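Local coordinates for cellulose biosynthesis protein BcsG (Salmonella typhimurium LT2, PDB 5OLT) that is required for cellulose biosynthesis, this piece being the zinc-binding extramembrane domain, a member of the alkaline phosphatase family, at residues Q314-R327 and N342-V354. Residues are numbered along the deposited sequence; the frame is centred on the assembly and turned at random.
Sequences QPSSYLAISELVVR and NKLTSNLPQTAPV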
loop_
_atom_site.group_PDB
_atom_site.type_symbol
_atom_site.label_atom_id
_atom_site.label_comp_id
_atom_site.label_asym_id
_atom_site.label_seq_id
_atom_site.Cartn_x
_atom_site.Cartn_y
_atom_site.Cartn_z
ATOM N N GLN A 314 0.278 -14.181 5.505
ATOM C CA GLN A 314 -0.696 -13.819 6.547
ATOM C C GLN A 314 -1.487 -12.574 6.148
ATOM O O GLN A 314 -0.969 -11.711 5.412
ATOM C CB GLN A 314 0.030 -13.582 7.871
ATOM C CG GLN A 314 0.812 -14.803 8.349
ATOM C CD GLN A 314 2.278 -14.858 7.887
ATOM O OE1 GLN A 314 2.758 -14.074 7.030
ATOM N NE2 GLN A 314 3.015 -15.797 8.479
ATOM N N PRO A 315 -2.742 -12.465 6.618
ATOM C CA PRO A 315 -3.544 -11.265 6.268
ATOM C C PRO A 315 -2.822 -10.003 6.755
ATOM O O PRO A 315 -2.447 -9.918 7.934
ATOM C CB PRO A 315 -4.838 -11.466 7.059
ATOM C CG PRO A 315 -4.940 -12.930 7.234
ATOM C CD PRO A 315 -3.541 -13.436 7.404
ATOM N N SER A 316 -2.585 -9.050 5.853
ATOM C CA SER A 316 -1.759 -7.888 6.136
ATOM C C SER A 316 -2.417 -6.640 5.582
ATOM O O SER A 316 -3.327 -6.706 4.729
ATOM C CB SER A 316 -0.413 -8.051 5.419
ATOM O OG SER A 316 0.270 -9.223 5.871
ATOM N N SER A 317 -1.933 -5.506 6.038
ATOM C CA SER A 317 -2.332 -4.241 5.427
ATOM C C SER A 317 -1.250 -3.201 5.713
ATOM O O SER A 317 -0.070 -3.576 5.968
ATOM C CB SER A 317 -3.733 -3.804 5.954
ATOM O OG SER A 317 -4.238 -2.747 5.143
ATOM N N TYR A 318 -1.620 -1.910 5.686
ATOM C CA TYR A 318 -0.626 -0.828 5.738
ATOM C C TYR A 318 0.280 -0.870 6.956
ATOM O O TYR A 318 1.454 -0.462 6.865
ATOM C CB TYR A 318 -1.312 0.526 5.652
ATOM C CG TYR A 318 -2.172 0.624 4.415
ATOM C CD1 TYR A 318 -1.589 0.728 3.147
ATOM C CD2 TYR A 318 -3.568 0.541 4.502
ATOM C CE1 TYR A 318 -2.373 0.780 1.991
ATOM C CE2 TYR A 318 -4.368 0.584 3.365
ATOM C CZ TYR A 318 -3.774 0.731 2.111
ATOM O OH TYR A 318 -4.552 0.750 0.965
ATOM N N LEU A 319 -0.236 -1.331 8.097
ATOM C CA LEU A 319 0.586 -1.342 9.303
ATOM C C LEU A 319 1.856 -2.177 9.092
ATOM O O LEU A 319 2.923 -1.824 9.631
ATOM C CB LEU A 319 -0.210 -1.841 10.521
ATOM C CG LEU A 319 0.430 -1.614 11.892
ATOM C CD1 LEU A 319 0.551 -0.121 12.209
ATOM C CD2 LEU A 319 -0.386 -2.340 12.952
ATOM N N ALA A 320 1.756 -3.262 8.308
ATOM C CA ALA A 320 2.945 -4.092 8.026
ATOM C C ALA A 320 3.990 -3.345 7.191
ATOM O O ALA A 320 5.203 -3.608 7.359
ATOM C CB ALA A 320 2.549 -5.387 7.336
ATOM N N ILE A 321 3.549 -2.441 6.309
ATOM C CA ILE A 321 4.492 -1.604 5.551
ATOM C C ILE A 321 5.213 -0.658 6.507
ATOM O O ILE A 321 6.446 -0.562 6.507
ATOM C CB ILE A 321 3.788 -0.812 4.426
ATOM C CG1 ILE A 321 3.054 -1.761 3.455
ATOM C CG2 ILE A 321 4.755 0.166 3.742
ATOM C CD1 ILE A 321 3.925 -2.776 2.739
ATOM N N SER A 322 4.455 -0.011 7.397
ATOM C CA SER A 322 5.060 0.859 8.372
ATOM C C SER A 322 6.074 0.092 9.240
ATOM O O SER A 322 7.170 0.632 9.544
ATOM C CB SER A 322 3.982 1.554 9.208
ATOM O OG SER A 322 4.601 2.429 10.148
ATOM N N GLU A 323 5.729 -1.135 9.650
ATOM C CA GLU A 323 6.696 -1.903 10.435
ATOM C C GLU A 323 7.976 -2.201 9.667
ATOM O O GLU A 323 9.069 -2.074 10.222
ATOM C CB GLU A 323 6.047 -3.207 10.883
ATOM C CG GLU A 323 6.950 -4.081 11.726
ATOM C CD GLU A 323 7.395 -3.473 13.012
ATOM O OE1 GLU A 323 6.678 -2.615 13.573
ATOM O OE2 GLU A 323 8.485 -3.897 13.493
ATOM N N LEU A 324 7.863 -2.548 8.382
ATOM C CA LEU A 324 9.078 -2.778 7.609
ATOM C C LEU A 324 9.912 -1.512 7.486
ATOM O O LEU A 324 11.160 -1.586 7.573
ATOM C CB LEU A 324 8.732 -3.327 6.205
ATOM C CG LEU A 324 8.317 -4.815 6.198
ATOM C CD1 LEU A 324 7.688 -5.152 4.861
ATOM C CD2 LEU A 324 9.504 -5.752 6.494
ATOM N N VAL A 325 9.263 -0.347 7.342
ATOM C CA VAL A 325 9.979 0.926 7.329
ATOM C C VAL A 325 10.719 1.156 8.649
ATOM O O VAL A 325 11.899 1.537 8.617
ATOM C CB VAL A 325 9.061 2.123 6.931
ATOM C CG1 VAL A 325 9.812 3.464 7.063
ATOM C CG2 VAL A 325 8.544 1.921 5.492
ATOM N N VAL A 326 10.068 0.956 9.791
ATOM C CA VAL A 326 10.808 1.230 11.007
ATOM C C VAL A 326 11.987 0.251 11.158
ATOM O O VAL A 326 13.054 0.682 11.612
ATOM C CB VAL A 326 9.872 1.305 12.220
ATOM C CG1 VAL A 326 9.517 -0.067 12.741
ATOM C CG2 VAL A 326 10.462 2.164 13.316
ATOM N N ARG A 327 11.820 -1.011 10.716
ATOM C CA ARG A 327 12.922 -2.003 10.779
ATOM C C ARG A 327 14.102 -1.547 9.935
ATOM O O ARG A 327 15.262 -1.850 10.270
ATOM C CB ARG A 327 12.439 -3.398 10.367
ATOM C CG ARG A 327 11.435 -3.933 11.393
ATOM C CD ARG A 327 10.964 -5.314 11.049
ATOM N NE ARG A 327 9.990 -5.787 12.043
ATOM C CZ ARG A 327 9.522 -7.037 12.067
ATOM N NH1 ARG A 327 9.955 -7.943 11.195
ATOM N NH2 ARG A 327 8.601 -7.389 12.958
ATOM N N ASN A 342 14.859 -13.878 7.546
ATOM C CA ASN A 342 13.759 -14.436 8.332
ATOM C C ASN A 342 13.278 -13.524 9.396
ATOM O O ASN A 342 12.097 -13.222 9.461
ATOM C CB ASN A 342 14.188 -15.747 8.954
ATOM C CG ASN A 342 14.425 -16.764 7.923
ATOM O OD1 ASN A 342 15.559 -16.963 7.498
ATOM N ND2 ASN A 342 13.360 -17.387 7.461
ATOM N N LYS A 343 14.187 -13.039 10.217
ATOM C CA LYS A 343 13.817 -12.136 11.301
ATOM C C LYS A 343 13.191 -10.861 10.736
ATOM O O LYS A 343 12.168 -10.402 11.252
ATOM C CB LYS A 343 15.048 -11.796 12.141
ATOM C CG LYS A 343 14.754 -10.953 13.366
ATOM C CD LYS A 343 16.033 -10.753 14.137
ATOM C CE LYS A 343 15.785 -10.006 15.422
ATOM N NZ LYS A 343 17.109 -9.755 16.076
ATOM N N LEU A 344 13.780 -10.319 9.670
ATOM C CA LEU A 344 13.267 -9.080 9.068
ATOM C C LEU A 344 11.822 -9.226 8.584
ATOM O O LEU A 344 11.078 -8.248 8.636
ATOM C CB LEU A 344 14.165 -8.641 7.916
ATOM C CG LEU A 344 13.772 -7.347 7.170
ATOM C CD1 LEU A 344 13.781 -6.148 8.116
ATOM C CD2 LEU A 344 14.770 -7.122 6.047
ATOM N N THR A 345 11.455 -10.406 8.116
ATOM C CA THR A 345 10.119 -10.616 7.527
ATOM C C THR A 345 9.171 -11.388 8.454
ATOM O O THR A 345 8.051 -11.704 8.042
ATOM C CB THR A 345 10.212 -11.345 6.170
ATOM O OG1 THR A 345 10.880 -12.625 6.316
ATOM C CG2 THR A 345 10.953 -10.499 5.138
ATOM N N SER A 346 9.596 -11.671 9.690
ATOM C CA SER A 346 8.771 -12.433 10.641
ATOM C C SER A 346 8.149 -11.485 11.687
ATOM O O SER A 346 8.632 -10.370 11.934
ATOM C CB SER A 346 9.582 -13.559 11.336
ATOM O OG SER A 346 9.906 -14.567 10.369
ATOM N N ASN A 347 7.049 -11.952 12.289
ATOM C CA ASN A 347 6.336 -11.195 13.325
ATOM C C ASN A 347 5.868 -9.826 12.857
ATOM O O ASN A 347 5.811 -8.885 13.624
ATOM C CB ASN A 347 7.178 -11.072 14.590
ATOM C CG ASN A 347 7.777 -12.395 14.989
ATOM O OD1 ASN A 347 8.970 -12.649 14.756
ATOM N ND2 ASN A 347 6.935 -13.281 15.495
ATOM N N LEU A 348 5.536 -9.734 11.580
ATOM C CA LEU A 348 4.950 -8.488 11.082
ATOM C C LEU A 348 3.510 -8.419 11.560
ATOM O O LEU A 348 2.852 -9.455 11.758
ATOM C CB LEU A 348 5.011 -8.443 9.547
ATOM C CG LEU A 348 6.391 -8.315 8.901
ATOM C CD1 LEU A 348 6.319 -8.534 7.395
ATOM C CD2 LEU A 348 7.048 -6.989 9.224
ATOM N N PRO A 349 3.020 -7.198 11.745
ATOM C CA PRO A 349 1.612 -7.116 12.169
ATOM C C PRO A 349 0.656 -7.707 11.136
ATOM O O PRO A 349 0.786 -7.469 9.925
ATOM C CB PRO A 349 1.362 -5.621 12.317
ATOM C CG PRO A 349 2.445 -4.963 11.587
ATOM C CD PRO A 349 3.638 -5.885 11.555
ATOM N N GLN A 350 -0.301 -8.483 11.631
ATOM C CA GLN A 350 -1.382 -9.026 10.784
ATOM C C GLN A 350 -2.596 -8.161 11.013
ATOM O O GLN A 350 -2.771 -7.606 12.108
ATOM C CB GLN A 350 -1.747 -10.467 11.166
ATOM C CG GLN A 350 -0.535 -11.384 11.018
ATOM C CD GLN A 350 -0.839 -12.817 11.345
ATOM O OE1 GLN A 350 -1.873 -13.348 10.976
ATOM N NE2 GLN A 350 0.127 -13.486 11.989
ATOM N N THR A 351 -3.423 -8.046 9.980
ATOM C CA THR A 351 -4.617 -7.202 10.049
ATOM C C THR A 351 -5.719 -7.954 9.343
ATOM O O THR A 351 -5.528 -8.467 8.221
ATOM C CB THR A 351 -4.374 -5.848 9.337
ATOM O OG1 THR A 351 -3.223 -5.205 9.921
ATOM C CG2 THR A 351 -5.598 -4.930 9.488
ATOM N N ALA A 352 -6.877 -8.054 9.987
ATOM C CA ALA A 352 -8.022 -8.708 9.345
ATOM C C ALA A 352 -8.418 -7.914 8.089
ATOM O O ALA A 352 -8.257 -6.666 8.059
ATOM C CB ALA A 352 -9.204 -8.820 10.324
ATOM N N PRO A 353 -8.925 -8.625 7.059
ATOM C CA PRO A 353 -9.317 -7.948 5.799
ATOM C C PRO A 353 -10.684 -7.294 5.903
ATOM O O PRO A 353 -11.694 -7.865 5.567
ATOM C CB PRO A 353 -9.304 -9.085 4.776
ATOM C CG PRO A 353 -9.676 -10.268 5.593
ATOM C CD PRO A 353 -8.928 -10.093 6.900
ATOM N N VAL A 354 -10.675 -6.109 6.433
ATOM C CA VAL A 354 -11.869 -5.279 6.556
ATOM C C VAL A 354 -11.700 -4.137 5.572
ATOM O O VAL A 354 -10.636 -3.512 5.519
ATOM C CB VAL A 354 -11.973 -4.713 7.985
ATOM C CG1 VAL A 354 -13.115 -3.695 8.086
ATOM C CG2 VAL A 354 -12.121 -5.869 8.990
HETATM O O HOH W 1 -5.786 -8.135 5.531
HETATM O O HOH W 2 1.923 -9.300 8.059
HETATM O O HOH W 3 -0.808 -5.525 8.633
#
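One guanidinium, that of R327, gathers the backbone carbonyls of L344, S346 and N347, an example of one arginine side chain serving several backbone acceptors. NH1 and NH2 grip S346 O end-on, at 2.9 and 3.2 Å, with the oxygen lying in the guanidinium plane. NH1 also reaches L344 O (2.8 Å), but from well above that carbonyl's plane and with a bent N-H...O angle of 136°; the bond from NH2 to N347 O is weak. E323 OE2 offers its anti lone pair to R327 NE, a salt bridge that limits rotation of the group, while L348 CD2 sits over one guanidinium face, 3.6 Å above its plane. R327 belongs to helix 318-328, which packs with I321 and L324 against strand 259-265 of the mixed central sheet in this alkaline phosphatase-like domain; segment 342-354 runs along another side of the helix. There P349 lays its ring on the first turns, CG 3.7 Å from A320 CA and CB 3.8 Å from L319 CD2. Before the helix, T351 N donates to P315 O (2.9 Å), the only backbone-to-backbone hydrogen bond between the two segments. Three waters bridge S316 and S317 to P349 and T351: one accepts from S317 N, donates to P349 O and is hydrogen-bonded to T351 OG1, another links S316 O with T351 O, and the third joins S316 OG to P349 O.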